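Side-chain contacts in Mn transporter subunit (Synechocystis sp. PCC 6803, PDB 3UJP), which binds manganese and probably delivers it, as the solute-binding subunit, to a periplasmic manganese uptake system: residues V34-T39 and D43-V48; E56-I61 and E92-Q97; E112-I117 and L140-N145; A166-Q171 and P282-L287; Q221-K226 and T248-G253. All coordinates share one frame; numbering follows the deposited sequence.

Contact 1 (V34-T39 and D43-V48); sequences VLTTFT and DMVQNV
T36 and V45 face each other with their CA atoms 8.4 Å apart, where strand 33-36 runs out and the chain turns back as helix 39-49; T39 and D43 lie one turn apart in that same helix, their CA atoms separated by 6.4 Å. This is the first half of the beta-alpha-beta unit formed by strand 33-36, helix 39-49 and strand 54-57, so the helix packs against the parallel sheet from which it has just emerged. The side chains of T36 and V45 meet tip to tip: the methyl CG2 of T36 lies 4.1 Å from CG1 of V45, and CG2 of the valine is equally near. A chi1 of 49° leaves CG2 of T36 anti to the carbonyl carbon and beside the backbone N, where it meets V45; the hydroxyl OG1 makes a weak hydrogen bond to E56 O of the neighbouring strand. V45 also touches V55, and I146 of helix 136-153. Nearer the start of the helix, D43 N donates to T39 O over 3.2 Å, an ordinary first-turn bond just beyond F38 at the N-cap position. D43 turns its carboxylate away from T39 (chi1 177°), and OD2 accepts from F284 N at the start of helix 284-296. One turn on, N47 curls its amide back, and ND2 donates over 3.1 Å to D43 O from above the carbonyl plane.

Contact 2 (E56-I61 and E92-Q97); sequences ESITRI and ERWFEQ. With ZN (zinc ion), chain G.
W94 and I58 slide past each other in opposite directions, and the outer end of the indole does the touching. CH2 of W94 rests 3.9 Å from CG2 of I58 and 4.0 Å from CG1 of the same residue, so the isoleucine straddles the ring corner with both branches. The approach is oblique, as is that of T59, whose CG2 comes to 4.3 Å from CZ2 of W94. The indole stands within a type I turn from E92 to F95, with a chi1 of 48° that holds CG between the backbone N and the carbonyl carbon; CB of E92 lies over one ring face, offset toward the rim, NE1 donates to I65 O, and F98 meets the ring edge-to-face. In the loop after strand 54-57, T59 OG1 hydrogen-bonds T37 O and leaves its methyl for the indole. Farther out, R60 NH1 forms a salt bridge with E56 OE2 at 2.9 Å, and OE2 of E96 binds a zinc ion at 1.9 Å. I65 stands next to H66, a manganese ligand, and R93 shares a backbone hydrogen bond with H66, which is consistent with W94 backing the loop that carries H66. Loops gathered in this way past the C-terminal ends of strands 54-57 and 83-86 are characteristic of the binding edge of a parallel alpha/beta lobe.

Contact 3 (E112-I117 and L140-N145); sequences EGIEPI and LVYVEN
E112 and I114 lie along one side of helix 136-153: CA of E112 is 7.6 Å from CA of N145, and CA of I114 is 7.1 Å from CA of V141, while the irregular chain at 115-117 moves off. Between them G113 adopts a phi of 112°, where a side chain would run into the carbonyl O of E112. N145 ND2 donates to E112 O over 3.1 Å, in the carbonyl plane and on a lone pair, though the acceptor is tilted 19° from the plane of the asparagine amide. This fastens to helix 136-153 the connection that leaves strand 107-109, an edge strand of the four-stranded parallel sheet, and ND2 has a second, weak bond to L110 O. With an alanine here both carbonyls, E112 O and L110 O, lose the amide donor, and the loop is likely to sit less firmly on the helix. Deeper in, CD1 of I114 reaches 3.5 Å from Y142 CE2, the two side chains meeting at about a right angle. Beyond I114, the Y142 hydroxyl is hydrogen-bonded to N87 OD1.

Contact 4 (A166-Q171 and P282-L287); sequences AVYSEQ and PTFLDL
Helix 158-183, the long helix that links the two lobes in this family of metal-binding proteins, meets the first turn of helix 284-296 through Y168, Q171, F284 and L285. Y168 and L285 come at each other from opposite directions: CE1 of Y168 lies 3.3 Å from CD2 of L285, with the leucine oblique to the ring. CD2 also faces the amide of Q171, at 3.7 Å from its OE1, the two side chains crossing at about a right angle. A chi1 of -157° swings the Y168 ring out from its helix, so that OH reaches F284; it sits at the edge of that ring, in its plane, and 3.6 Å from CB of F284. T283 caps this helix start, its OG1 accepting from D286 N over 3.3 Å. T111 and E112 of a neighbouring subunit pack on Q171 and L285. No hydrogen bond crosses between 166-171 and 282-287, so the two helices are held here by van der Waals packing, in which the tyrosine and glutamine oxygens touch carbon and make no polar bond across the contact.

Contact 5 (Q221-K226 and T248-G253); sequences QQFTPK and TVSDKG
A chi1 of 74° sets CG of F223 between its backbone N and carbonyl carbon and swings the ring toward G253, while a chi1 of 174° turns OG of S250 to the same ring. The phenyl tip does the touching: CZ of F223 lies 3.4 Å from CA of G253 and 3.7 Å from N of G253, an oblique approach onto the backbone in helix 252-256. A CB on G253 would run into the ring as modelled, consistent with a glycine at this place. OG of S250 stands at the ring edge, near its plane, 4.1 Å from CE2 of F223. Both segments lead from strands of two separate parallel pairs, 210-213 and 242-246, into helices of the C-terminal lobe, with T224 at the N-cap of helix 225-236. Replacing F223 by an alanine is likely to open a gap beside G253 and take from W215 the ring it lies nearly parallel to. V249 also packs on W215, and the side chain of S250 is about 13 Å from the manganese.

Contact 1 closes first, over just three intervening residues, and seats a helix on its own strand. Contact 2 follows in series across 30 residues and joins two loops of the same lobe; it touches contact 1 through the neighbouring strands 33-36 and 54-57 and through T37 and E92. Contact 3 then ties the loop after strand 107-109 to helix 136-153, whose Y142 and V143 pack on M44 of contact 1. Contact 4 spans 110 residues, bringing helix 158-183 against helix 284-296, and it meets both contact 1 and contact 3. Within that long loop nests contact 5, across the chain's centre from contacts 1, 3 and 4 and touching none of the others. No two contacts cross.

Contact 1 (V34-T39 and D43-V48)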
# COMPACT_ATOMS: atom_id res chain seq x y z
N VAL A 34 -8.82 -2.35 7.01
CA VAL A 34 -9.61 -1.45 7.84
C VAL A 34 -10.26 -0.33 7.02
O VAL A 34 -9.59 0.32 6.21
CB VAL A 34 -8.77 -0.84 8.97
CG1 VAL A 34 -9.59 0.14 9.77
CG2 VAL A 34 -8.26 -1.92 9.87
N LEU A 35 -11.55 -0.11 7.23
CA LEU A 35 -12.29 0.86 6.42
C LEU A 35 -12.81 2.03 7.25
O LEU A 35 -13.33 1.83 8.35
CB LEU A 35 -13.45 0.17 5.70
CG LEU A 35 -13.65 0.70 4.29
CD1 LEU A 35 -12.55 0.15 3.36
CD2 LEU A 35 -15.05 0.37 3.75
N THR A 36 -12.64 3.25 6.75
CA THR A 36 -13.19 4.41 7.46
C THR A 36 -14.08 5.26 6.57
O THR A 36 -13.88 5.37 5.36
CB THR A 36 -12.12 5.30 8.13
OG1 THR A 36 -11.07 5.61 7.21
CG2 THR A 36 -11.53 4.60 9.32
N THR A 37 -15.05 5.89 7.22
CA THR A 37 -16.06 6.67 6.55
C THR A 37 -15.49 7.78 5.69
O THR A 37 -15.72 7.82 4.47
CB THR A 37 -17.06 7.20 7.55
OG1 THR A 37 -16.37 7.80 8.65
CG2 THR A 37 -17.86 6.04 8.07
N PHE A 38 -14.74 8.69 6.32
CA PHE A 38 -14.12 9.78 5.57
C PHE A 38 -12.61 9.91 5.74
O PHE A 38 -12.03 9.36 6.68
CB PHE A 38 -14.81 11.12 5.84
CG PHE A 38 -14.70 11.59 7.25
CD1 PHE A 38 -14.02 12.76 7.55
CD2 PHE A 38 -15.30 10.90 8.27
CE1 PHE A 38 -13.93 13.21 8.82
CE2 PHE A 38 -15.21 11.34 9.55
CZ PHE A 38 -14.54 12.50 9.83
N THR A 39 -12.02 10.65 4.82
CA THR A 39 -10.58 10.88 4.74
C THR A 39 -9.89 11.41 6.00
O THR A 39 -8.71 11.17 6.19
CB THR A 39 -10.29 11.92 3.70
OG1 THR A 39 -10.83 13.17 4.16
CG2 THR A 39 -10.93 11.54 2.38
N ASP A 43 -6.67 9.29 7.77
CA ASP A 43 -5.32 9.73 8.11
C ASP A 43 -4.98 9.51 9.58
O ASP A 43 -3.87 9.13 9.90
CB ASP A 43 -5.12 11.19 7.75
CG ASP A 43 -3.76 11.71 8.16
OD1 ASP A 43 -2.77 11.39 7.46
OD2 ASP A 43 -3.67 12.45 9.17
N MET A 44 -5.95 9.76 10.46
CA MET A 44 -5.81 9.46 11.88
C MET A 44 -5.58 7.97 12.16
O MET A 44 -4.77 7.63 13.02
CB MET A 44 -7.05 9.86 12.65
CG MET A 44 -7.39 11.30 12.58
SD MET A 44 -8.67 11.70 13.79
CE MET A 44 -8.18 10.70 15.19
N VAL A 45 -6.30 7.08 11.48
CA VAL A 45 -6.08 5.67 11.75
C VAL A 45 -4.82 5.20 11.04
O VAL A 45 -4.02 4.46 11.62
CB VAL A 45 -7.29 4.76 11.41
CG1 VAL A 45 -8.56 5.28 12.05
CG2 VAL A 45 -7.47 4.62 9.93
N GLN A 46 -4.62 5.65 9.81
CA GLN A 46 -3.41 5.28 9.10
C GLN A 46 -2.20 5.65 9.96
O GLN A 46 -1.12 5.08 9.83
CB GLN A 46 -3.34 5.91 7.70
CG GLN A 46 -1.92 5.97 7.09
CD GLN A 46 -1.41 4.64 6.48
OE1 GLN A 46 -1.51 3.56 7.09
NE2 GLN A 46 -0.83 4.73 5.28
N ASN A 47 -2.41 6.60 10.87
CA ASN A 47 -1.33 7.02 11.73
C ASN A 47 -1.10 6.16 12.95
O ASN A 47 -0.02 6.19 13.50
CB ASN A 47 -1.41 8.52 12.07
CG ASN A 47 -0.46 9.34 11.21
OD1 ASN A 47 0.75 9.22 11.35
ND2 ASN A 47 -1.01 10.17 10.30
N VAL A 48 -2.07 5.34 13.34
CA VAL A 48 -1.88 4.37 14.42
C VAL A 48 -1.51 2.98 13.89
O VAL A 48 -0.95 2.14 14.60
CB VAL A 48 -3.15 4.21 15.28
CG1 VAL A 48 -2.99 3.05 16.25
CG2 VAL A 48 -3.47 5.50 16.03

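Contact 2 (E56-I61 and E92-Q97)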
# COMPACT_ATOMS: atom_id res chain seq x y z
N GLU A 56 -8.25 2.38 4.47
CA GLU A 56 -8.85 2.95 3.29
C GLU A 56 -10.10 3.70 3.67
O GLU A 56 -10.68 3.45 4.72
CB GLU A 56 -9.17 1.82 2.33
CG GLU A 56 -9.60 2.24 0.95
CD GLU A 56 -9.92 1.02 0.10
OE1 GLU A 56 -9.79 -0.12 0.63
OE2 GLU A 56 -10.31 1.20 -1.09
N SER A 57 -10.50 4.65 2.83
CA SER A 57 -11.65 5.47 3.10
C SER A 57 -12.82 5.11 2.17
O SER A 57 -12.60 4.63 1.05
CB SER A 57 -11.27 6.92 2.86
OG SER A 57 -12.24 7.84 3.36
N ILE A 58 -14.05 5.35 2.62
CA ILE A 58 -15.22 5.22 1.76
C ILE A 58 -15.27 6.42 0.81
O ILE A 58 -15.17 6.29 -0.43
CB ILE A 58 -16.57 5.17 2.55
CG1 ILE A 58 -16.61 4.04 3.57
CG2 ILE A 58 -17.76 5.06 1.60
CD1 ILE A 58 -16.76 2.73 2.98
N THR A 59 -15.46 7.60 1.41
CA THR A 59 -15.59 8.85 0.68
C THR A 59 -14.22 9.30 0.22
O THR A 59 -13.27 9.30 1.00
CB THR A 59 -16.11 9.92 1.60
OG1 THR A 59 -15.15 10.12 2.63
CG2 THR A 59 -17.41 9.50 2.24
N ARG A 60 -14.09 9.69 -1.04
CA ARG A 60 -12.74 9.90 -1.58
C ARG A 60 -12.38 11.36 -1.89
O ARG A 60 -12.34 11.78 -3.05
CB ARG A 60 -12.46 8.95 -2.74
CG ARG A 60 -12.79 7.50 -2.37
CD ARG A 60 -12.09 6.51 -3.27
NE ARG A 60 -12.27 5.14 -2.78
CZ ARG A 60 -11.66 4.08 -3.30
NH1 ARG A 60 -11.88 2.87 -2.79
NH2 ARG A 60 -10.82 4.21 -4.32
N ILE A 61 -12.08 12.08 -0.81
CA ILE A 61 -11.60 13.48 -0.76
C ILE A 61 -12.75 14.43 -0.92
O ILE A 61 -13.84 14.01 -1.28
CB ILE A 61 -10.53 13.84 -1.80
CG1 ILE A 61 -9.30 14.43 -1.11
CG2 ILE A 61 -11.10 14.82 -2.82
CD1 ILE A 61 -8.57 13.45 -0.25
N GLU A 92 -21.95 10.42 9.79
CA GLU A 92 -22.26 9.76 8.54
C GLU A 92 -23.72 9.26 8.66
O GLU A 92 -24.00 8.24 9.29
CB GLU A 92 -21.24 8.65 8.29
CG GLU A 92 -20.87 7.86 9.54
CD GLU A 92 -19.63 8.35 10.27
OE1 GLU A 92 -18.66 8.73 9.60
OE2 GLU A 92 -19.61 8.32 11.51
N ARG A 93 -24.66 10.00 8.09
CA ARG A 93 -26.06 9.69 8.28
C ARG A 93 -26.41 8.40 7.57
O ARG A 93 -27.41 7.75 7.91
CB ARG A 93 -26.93 10.84 7.78
CG ARG A 93 -27.45 11.70 8.92
CD ARG A 93 -28.25 12.90 8.45
NE ARG A 93 -27.43 13.95 7.84
CZ ARG A 93 -27.50 14.28 6.55
NH1 ARG A 93 -28.33 13.64 5.74
NH2 ARG A 93 -26.73 15.25 6.06
N TRP A 94 -25.57 8.05 6.59
CA TRP A 94 -25.80 6.92 5.69
C TRP A 94 -25.25 5.60 6.21
O TRP A 94 -25.47 4.54 5.62
CB TRP A 94 -25.17 7.20 4.32
CG TRP A 94 -23.76 7.68 4.44
CD1 TRP A 94 -23.34 8.98 4.53
CD2 TRP A 94 -22.57 6.87 4.52
NE1 TRP A 94 -21.97 9.03 4.65
CE2 TRP A 94 -21.47 7.75 4.65
CE3 TRP A 94 -22.33 5.50 4.47
CZ2 TRP A 94 -20.17 7.30 4.73
CZ3 TRP A 94 -21.02 5.05 4.56
CH2 TRP A 94 -19.97 5.95 4.68
N PHE A 95 -24.53 5.66 7.32
CA PHE A 95 -23.80 4.51 7.81
C PHE A 95 -24.75 3.41 8.25
O PHE A 95 -24.70 2.32 7.71
CB PHE A 95 -22.84 4.90 8.93
CG PHE A 95 -21.81 3.86 9.19
CD1 PHE A 95 -20.80 3.64 8.26
CD2 PHE A 95 -21.87 3.08 10.32
CE1 PHE A 95 -19.85 2.66 8.47
CE2 PHE A 95 -20.93 2.09 10.54
CZ PHE A 95 -19.91 1.88 9.61
N GLU A 96 -25.61 3.70 9.23
CA GLU A 96 -26.59 2.72 9.73
C GLU A 96 -27.06 1.77 8.63
O GLU A 96 -27.05 0.54 8.78
CB GLU A 96 -27.80 3.47 10.32
CG GLU A 96 -28.83 2.60 11.03
CD GLU A 96 -30.06 3.39 11.51
OE1 GLU A 96 -31.19 3.05 11.08
OE2 GLU A 96 -29.91 4.34 12.31
N GLN A 97 -27.47 2.34 7.52
CA GLN A 97 -28.05 1.58 6.43
C GLN A 97 -27.01 0.80 5.65
O GLN A 97 -27.23 -0.35 5.26
CB GLN A 97 -28.73 2.55 5.50
CG GLN A 97 -29.42 1.91 4.39
CD GLN A 97 -30.70 2.61 4.13
OE1 GLN A 97 -30.95 3.09 3.03
NE2 GLN A 97 -31.53 2.70 5.17
ZN ZN G . -31.13 4.96 13.69

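Contact 3 (E112-I117 and L140-N145)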
# COMPACT_ATOMS: atom_id res chain seq x y z
N GLU A 112 -16.49 7.41 21.04
CA GLU A 112 -16.89 6.98 22.39
C GLU A 112 -16.10 7.58 23.57
O GLU A 112 -14.90 7.36 23.71
CB GLU A 112 -16.86 5.45 22.47
CG GLU A 112 -17.04 4.92 23.86
CD GLU A 112 -16.98 3.40 23.90
OE1 GLU A 112 -16.92 2.79 22.81
OE2 GLU A 112 -17.01 2.83 25.02
N GLY A 113 -16.80 8.32 24.43
CA GLY A 113 -16.22 8.81 25.67
C GLY A 113 -16.09 10.31 25.59
O GLY A 113 -15.74 10.99 26.58
N ILE A 114 -16.34 10.82 24.39
CA ILE A 114 -16.30 12.26 24.17
C ILE A 114 -17.67 12.81 24.48
O ILE A 114 -18.69 12.25 24.05
CB ILE A 114 -15.90 12.61 22.73
CG1 ILE A 114 -14.75 11.72 22.27
CG2 ILE A 114 -15.53 14.10 22.59
CD1 ILE A 114 -14.29 12.05 20.87
N GLU A 115 -17.69 13.88 25.29
CA GLU A 115 -18.92 14.57 25.63
C GLU A 115 -19.23 15.58 24.53
O GLU A 115 -18.47 16.54 24.35
CB GLU A 115 -18.78 15.28 26.99
CG GLU A 115 -19.85 14.89 28.03
CD GLU A 115 -19.65 13.48 28.60
OE1 GLU A 115 -20.33 12.53 28.11
OE2 GLU A 115 -18.83 13.33 29.54
N PRO A 116 -20.34 15.36 23.80
CA PRO A 116 -20.73 16.20 22.67
C PRO A 116 -21.07 17.63 23.07
O PRO A 116 -21.27 17.92 24.24
CB PRO A 116 -21.99 15.51 22.14
CG PRO A 116 -22.51 14.74 23.26
CD PRO A 116 -21.31 14.27 24.00
N ILE A 117 -21.09 18.51 22.08
CA ILE A 117 -21.73 19.82 22.17
C ILE A 117 -23.03 19.59 21.40
O ILE A 117 -23.01 19.07 20.29
CB ILE A 117 -20.90 20.92 21.44
CG1 ILE A 117 -19.47 21.08 22.00
CG2 ILE A 117 -21.65 22.25 21.37
CD1 ILE A 117 -19.35 20.95 23.51
N LEU A 140 -7.53 12.99 21.12
CA LEU A 140 -6.74 12.01 21.84
C LEU A 140 -7.58 10.79 22.18
O LEU A 140 -7.09 9.65 22.18
CB LEU A 140 -6.06 12.62 23.07
CG LEU A 140 -4.98 13.70 22.85
CD1 LEU A 140 -4.36 14.11 24.18
CD2 LEU A 140 -3.90 13.29 21.89
N VAL A 141 -8.86 11.01 22.40
CA VAL A 141 -9.75 9.89 22.65
C VAL A 141 -10.09 9.16 21.33
O VAL A 141 -10.32 7.95 21.30
CB VAL A 141 -10.99 10.34 23.39
CG1 VAL A 141 -10.58 11.06 24.65
CG2 VAL A 141 -11.76 11.26 22.55
N TYR A 142 -10.12 9.90 20.23
CA TYR A 142 -10.27 9.27 18.93
C TYR A 142 -9.16 8.25 18.76
O TYR A 142 -9.42 7.07 18.51
CB TYR A 142 -10.14 10.32 17.84
CG TYR A 142 -11.43 11.01 17.47
CD1 TYR A 142 -12.26 10.47 16.50
CD2 TYR A 142 -11.82 12.19 18.09
CE1 TYR A 142 -13.44 11.08 16.14
CE2 TYR A 142 -13.02 12.82 17.74
CZ TYR A 142 -13.82 12.26 16.75
OH TYR A 142 -15.02 12.84 16.37
N VAL A 143 -7.92 8.70 18.96
CA VAL A 143 -6.73 7.89 18.67
C VAL A 143 -6.61 6.72 19.62
O VAL A 143 -6.04 5.70 19.28
CB VAL A 143 -5.41 8.70 18.74
CG1 VAL A 143 -5.52 10.00 17.96
CG2 VAL A 143 -5.04 8.99 20.19
N GLU A 144 -7.14 6.86 20.82
CA GLU A 144 -7.01 5.77 21.74
C GLU A 144 -7.94 4.66 21.33
O GLU A 144 -7.56 3.49 21.34
CB GLU A 144 -7.36 6.20 23.15
CG GLU A 144 -7.59 5.01 24.04
CD GLU A 144 -6.30 4.35 24.46
OE1 GLU A 144 -5.23 4.79 23.97
OE2 GLU A 144 -6.35 3.40 25.28
N ASN A 145 -9.18 5.02 20.97
CA ASN A 145 -10.18 4.01 20.59
C ASN A 145 -9.81 3.27 19.32
O ASN A 145 -10.21 2.13 19.12
CB ASN A 145 -11.58 4.62 20.45
CG ASN A 145 -12.08 5.23 21.75
OD1 ASN A 145 -11.81 4.72 22.85
ND2 ASN A 145 -12.82 6.33 21.64

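Contact 4 (A166-Q171 and P282-L287)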
# COMPACT_ATOMS: atom_id res chain seq x y z
N ALA A 166 1.16 6.08 20.86
CA ALA A 166 2.04 6.87 21.72
C ALA A 166 2.58 8.10 20.98
O ALA A 166 2.36 9.25 21.39
CB ALA A 166 3.20 6.00 22.20
N VAL A 167 3.31 7.83 19.90
CA VAL A 167 3.89 8.87 19.06
C VAL A 167 2.82 9.81 18.47
O VAL A 167 3.02 11.01 18.39
CB VAL A 167 4.74 8.26 17.93
CG1 VAL A 167 5.06 9.28 16.84
CG2 VAL A 167 5.99 7.65 18.49
N TYR A 168 1.68 9.29 18.04
CA TYR A 168 0.65 10.18 17.49
C TYR A 168 0.03 10.98 18.64
O TYR A 168 -0.17 12.18 18.51
CB TYR A 168 -0.40 9.39 16.68
CG TYR A 168 -1.14 10.22 15.67
CD1 TYR A 168 -0.46 11.01 14.77
CD2 TYR A 168 -2.54 10.21 15.60
CE1 TYR A 168 -1.15 11.78 13.81
CE2 TYR A 168 -3.24 10.99 14.66
CZ TYR A 168 -2.53 11.77 13.76
OH TYR A 168 -3.18 12.56 12.81
N SER A 169 -0.26 10.32 19.76
CA SER A 169 -0.83 11.02 20.91
C SER A 169 0.06 12.20 21.29
O SER A 169 -0.40 13.30 21.58
CB SER A 169 -0.96 10.09 22.12
OG SER A 169 -1.98 9.12 21.95
N GLU A 170 1.36 11.94 21.26
CA GLU A 170 2.34 12.93 21.65
C GLU A 170 2.41 14.11 20.69
O GLU A 170 2.63 15.23 21.11
CB GLU A 170 3.72 12.29 21.72
CG GLU A 170 4.81 13.26 21.35
CD GLU A 170 6.14 12.60 21.14
OE1 GLU A 170 6.36 12.04 20.03
OE2 GLU A 170 6.97 12.65 22.08
N GLN A 171 2.25 13.86 19.41
CA GLN A 171 2.31 14.93 18.42
C GLN A 171 1.01 15.71 18.38
O GLN A 171 0.98 16.84 17.91
CB GLN A 171 2.58 14.38 17.02
CG GLN A 171 3.89 13.66 16.87
CD GLN A 171 3.87 12.76 15.68
OE1 GLN A 171 2.87 12.69 14.98
NE2 GLN A 171 4.97 12.05 15.43
N PRO A 282 -2.89 17.99 3.71
CA PRO A 282 -2.94 16.63 3.20
C PRO A 282 -2.97 15.64 4.36
O PRO A 282 -3.10 14.44 4.11
CB PRO A 282 -1.63 16.52 2.44
CG PRO A 282 -0.68 17.32 3.30
CD PRO A 282 -1.50 18.47 3.83
N THR A 283 -2.85 16.12 5.61
CA THR A 283 -2.94 15.25 6.79
C THR A 283 -3.72 15.82 7.98
O THR A 283 -3.90 17.02 8.08
CB THR A 283 -1.54 14.76 7.24
OG1 THR A 283 -0.93 15.68 8.17
CG2 THR A 283 -0.65 14.50 6.00
N PHE A 284 -4.20 14.98 8.89
CA PHE A 284 -4.99 15.54 9.99
C PHE A 284 -4.25 16.59 10.79
O PHE A 284 -4.78 17.67 11.03
CB PHE A 284 -5.53 14.49 10.95
CG PHE A 284 -6.36 15.11 12.07
CD1 PHE A 284 -7.28 16.10 11.78
CD2 PHE A 284 -6.22 14.70 13.38
CE1 PHE A 284 -8.04 16.67 12.77
CE2 PHE A 284 -7.00 15.28 14.39
CZ PHE A 284 -7.89 16.27 14.08
N LEU A 285 -3.03 16.27 11.22
CA LEU A 285 -2.18 17.25 11.89
C LEU A 285 -2.03 18.53 11.05
O LEU A 285 -2.34 19.60 11.53
CB LEU A 285 -0.83 16.63 12.25
CG LEU A 285 -0.68 16.00 13.64
CD1 LEU A 285 -2.02 15.69 14.24
CD2 LEU A 285 0.16 14.76 13.61
N ASP A 286 -1.60 18.44 9.80
CA ASP A 286 -1.64 19.64 8.95
C ASP A 286 -2.99 20.36 9.00
O ASP A 286 -3.02 21.57 8.94
CB ASP A 286 -1.27 19.33 7.48
CG ASP A 286 0.16 18.81 7.31
OD1 ASP A 286 0.32 17.80 6.59
OD2 ASP A 286 1.12 19.39 7.88
N LEU A 287 -4.10 19.62 9.10
CA LEU A 287 -5.43 20.26 9.13
C LEU A 287 -5.61 21.19 10.30
O LEU A 287 -5.98 22.33 10.12
CB LEU A 287 -6.59 19.24 9.10
CG LEU A 287 -8.04 19.78 9.20
CD1 LEU A 287 -8.98 19.04 8.24
CD2 LEU A 287 -8.63 19.76 10.62

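Contact 5 (Q221-K226 and T248-G253)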
# COMPACT_ATOMS: atom_id res chain seq x y z
N GLN A 221 -32.13 20.43 3.63
CA GLN A 221 -32.75 21.71 3.29
C GLN A 221 -31.71 22.82 3.17
O GLN A 221 -31.46 23.55 4.12
CB GLN A 221 -33.80 22.08 4.34
CG GLN A 221 -33.62 21.38 5.68
CD GLN A 221 -34.79 21.61 6.62
OE1 GLN A 221 -34.98 22.71 7.13
NE2 GLN A 221 -35.58 20.56 6.85
N GLN A 222 -31.11 22.93 1.99
CA GLN A 222 -30.10 23.95 1.74
C GLN A 222 -30.32 25.16 2.64
O GLN A 222 -31.45 25.53 2.94
CB GLN A 222 -30.11 24.37 0.27
CG GLN A 222 -30.51 23.26 -0.69
CD GLN A 222 -29.86 23.41 -2.05
OE1 GLN A 222 -29.08 24.33 -2.28
NE2 GLN A 222 -30.18 22.50 -2.96
N PHE A 223 -29.22 25.79 3.06
CA PHE A 223 -29.29 26.95 3.91
C PHE A 223 -30.27 27.91 3.27
O PHE A 223 -30.64 27.78 2.09
CB PHE A 223 -27.92 27.60 4.15
CG PHE A 223 -27.43 28.36 2.97
CD1 PHE A 223 -28.01 29.56 2.60
CD2 PHE A 223 -26.41 27.85 2.20
CE1 PHE A 223 -27.59 30.24 1.48
CE2 PHE A 223 -25.98 28.52 1.09
CZ PHE A 223 -26.58 29.72 0.72
N THR A 224 -30.68 28.88 4.06
CA THR A 224 -31.79 29.74 3.71
C THR A 224 -31.33 31.20 3.78
O THR A 224 -30.25 31.50 4.30
CB THR A 224 -32.92 29.46 4.68
OG1 THR A 224 -32.84 30.34 5.81
CG2 THR A 224 -32.88 27.99 5.14
N PRO A 225 -32.14 32.12 3.23
CA PRO A 225 -31.66 33.50 3.18
C PRO A 225 -31.90 34.30 4.46
O PRO A 225 -31.34 35.40 4.56
CB PRO A 225 -32.44 34.09 2.01
CG PRO A 225 -33.13 32.93 1.36
CD PRO A 225 -33.34 31.94 2.42
N LYS A 226 -32.71 33.79 5.40
CA LYS A 226 -32.76 34.35 6.75
C LYS A 226 -31.48 33.92 7.47
O LYS A 226 -31.00 34.61 8.38
CB LYS A 226 -34.01 33.92 7.54
CG LYS A 226 -34.21 34.62 8.91
CD LYS A 226 -35.39 34.04 9.74
CE LYS A 226 -36.25 35.12 10.48
NZ LYS A 226 -37.57 34.65 11.07
N THR A 248 -16.18 21.42 1.77
CA THR A 248 -17.19 20.41 1.35
C THR A 248 -18.61 20.96 1.03
O THR A 248 -19.47 20.21 0.56
CB THR A 248 -17.27 19.24 2.36
OG1 THR A 248 -17.60 19.74 3.66
CG2 THR A 248 -15.95 18.53 2.46
N VAL A 249 -18.83 22.26 1.26
CA VAL A 249 -20.13 22.89 1.15
C VAL A 249 -20.08 24.06 0.20
O VAL A 249 -19.08 24.26 -0.48
CB VAL A 249 -20.61 23.38 2.52
CG1 VAL A 249 -20.64 22.23 3.49
CG2 VAL A 249 -19.68 24.47 3.04
N SER A 250 -21.17 24.85 0.20
CA SER A 250 -21.44 25.93 -0.76
C SER A 250 -20.84 27.28 -0.35
O SER A 250 -21.19 27.84 0.69
CB SER A 250 -22.97 26.06 -0.92
OG SER A 250 -23.36 27.16 -1.72
N ASP A 251 -19.94 27.83 -1.16
CA ASP A 251 -19.37 29.14 -0.83
C ASP A 251 -20.34 30.28 -1.15
O ASP A 251 -20.22 31.37 -0.62
CB ASP A 251 -18.01 29.35 -1.54
CG ASP A 251 -18.14 29.34 -3.07
OD1 ASP A 251 -19.17 28.87 -3.60
OD2 ASP A 251 -17.18 29.79 -3.75
N LYS A 252 -21.31 29.99 -1.99
CA LYS A 252 -22.27 30.99 -2.48
C LYS A 252 -22.98 31.83 -1.41
O LYS A 252 -23.21 33.03 -1.59
CB LYS A 252 -23.29 30.32 -3.39
CG LYS A 252 -22.65 29.56 -4.55
CD LYS A 252 -23.72 28.94 -5.44
CE LYS A 252 -24.69 28.04 -4.64
NZ LYS A 252 -25.77 27.39 -5.48
N GLY A 253 -23.34 31.20 -0.30
CA GLY A 253 -24.00 31.93 0.77
C GLY A 253 -23.05 32.81 1.54
O GLY A 253 -23.42 33.92 1.95